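Local coordinates for putative uncharacterized protein (Legionella drancourtii, PDB 4JVS) that probably acts as a GTPase-activating protein, a secreted Dot/Icm effector whose LepB-type GAP domain would speed GTP hydrolysis by a small GTPase of the host, at residues P35-I38 / R39-G43. Numbering follows the deposited sequence.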
# COMPACT_ATOMS: atom_id res chain seq x y z
N PRO A 35 3.85 -11.23 -18.51
CA PRO A 35 3.95 -10.41 -19.69
C PRO A 35 3.27 -10.98 -20.90
O PRO A 35 2.65 -10.26 -21.63
CB PRO A 35 5.44 -10.39 -19.92
CG PRO A 35 6.00 -10.52 -18.61
CD PRO A 35 5.17 -11.56 -18.00
N GLU A 36 3.39 -12.27 -21.13
CA GLU A 36 2.69 -12.90 -22.22
C GLU A 36 1.21 -12.90 -22.03
O GLU A 36 0.46 -12.81 -22.96
CB GLU A 36 3.20 -14.30 -22.42
CG GLU A 36 4.50 -14.30 -23.17
CD GLU A 36 4.47 -13.37 -24.34
OE1 GLU A 36 5.38 -12.55 -24.45
OE2 GLU A 36 3.54 -13.47 -25.15
N LEU A 37 0.79 -13.07 -20.81
CA LEU A 37 -0.59 -13.02 -20.51
C LEU A 37 -1.16 -11.66 -20.85
O LEU A 37 -2.16 -11.56 -21.48
CB LEU A 37 -0.71 -13.27 -19.03
CG LEU A 37 -2.04 -13.44 -18.35
CD1 LEU A 37 -2.83 -14.48 -19.07
CD2 LEU A 37 -1.79 -13.88 -16.94
N ILE A 38 -0.49 -10.61 -20.47
CA ILE A 38 -0.97 -9.29 -20.77
C ILE A 38 -0.98 -8.98 -22.24
O ILE A 38 -1.91 -8.44 -22.76
CB ILE A 38 -0.09 -8.29 -20.07
CG1 ILE A 38 -0.24 -8.44 -18.57
CG2 ILE A 38 -0.44 -6.89 -20.49
CD1 ILE A 38 -1.60 -8.83 -18.11
N ARG A 39 0.08 -9.36 -22.92
CA ARG A 39 0.19 -9.23 -24.37
C ARG A 39 -1.03 -9.86 -25.03
O ARG A 39 -1.69 -9.25 -25.86
CB ARG A 39 1.45 -9.91 -24.88
CG ARG A 39 1.84 -9.57 -26.32
CD ARG A 39 2.53 -10.76 -27.01
NE ARG A 39 1.56 -11.66 -27.65
CZ ARG A 39 1.37 -12.94 -27.35
NH1 ARG A 39 2.08 -13.54 -26.40
NH2 ARG A 39 0.45 -13.63 -28.01
N THR A 40 -1.33 -11.09 -24.61
CA THR A 40 -2.51 -11.82 -25.06
C THR A 40 -3.80 -11.04 -24.84
O THR A 40 -4.58 -10.83 -25.77
CB THR A 40 -2.65 -13.18 -24.36
OG1 THR A 40 -1.58 -14.04 -24.76
CG2 THR A 40 -3.97 -13.82 -24.73
N TRP A 41 -4.02 -10.60 -23.61
CA TRP A 41 -5.26 -9.90 -23.28
C TRP A 41 -5.41 -8.56 -24.00
O TRP A 41 -6.49 -8.24 -24.51
CB TRP A 41 -5.41 -9.72 -21.76
CG TRP A 41 -5.60 -11.02 -21.05
CD1 TRP A 41 -5.84 -12.24 -21.62
CD2 TRP A 41 -5.55 -11.24 -19.64
NE1 TRP A 41 -5.95 -13.21 -20.65
CE2 TRP A 41 -5.78 -12.62 -19.42
CE3 TRP A 41 -5.33 -10.41 -18.53
CZ2 TRP A 41 -5.80 -13.18 -18.15
CZ3 TRP A 41 -5.35 -10.97 -17.27
CH2 TRP A 41 -5.59 -12.35 -17.09
N ALA A 42 -4.33 -7.80 -24.06
CA ALA A 42 -4.35 -6.52 -24.77
C ALA A 42 -4.72 -6.73 -26.24
O ALA A 42 -5.38 -5.89 -26.84
CB ALA A 42 -3.01 -5.81 -24.64
N GLY A 43 -4.29 -7.85 -26.80
CA GLY A 43 -4.62 -8.19 -28.17
C GLY A 43 -6.10 -8.48 -28.36
O GLY A 43 -6.72 -7.97 -29.29
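W41 leans against L37 one helical turn earlier, and its atoms can be followed outward from the backbone. W41 CB and CD1 lie beside L37 O, and W41 CG is 3.5 Å from that oxygen, which sits over one face of the ring. CE2 and CZ2 lie under L37 CD1, which reaches W41 CZ2 at 3.4 Å, and CH2 at the rim meets L37 CG and, slightly farther, L37 CD2. L37 CG stands 3.9 Å from the centroid of the six-membered ring of W41 and 15° off its normal, a CH-pi contact over the face. With L37 CG anti to the backbone N (chi1 -173°), the leucine runs alongside the indole, both pointing the same way. The indole N-H at NE1 is hydrogen-bonded to Q27 O, in the preceding loop. I38 CD1 approaches W41 CE3 obliquely at 4.1 Å.

These i to i+4 and i to i+3 pairs line the inner side of helix 34-45, in the N-terminal subdomain of the LepB GAP domain, where W41 meets L174 of helix 156-177 and I38 meets L199 and M203 of helix 193-214.

On a more polar side, E36 O accepts two hydrogen bonds, from T40 N (3.0 Å, N-H...O angle 166°) and from T40 OG1 (3.0 Å), arriving from opposite faces of the carbonyl plane. The salt bridge of E36 with R39 is modelled too tightly for its geometry to be trusted.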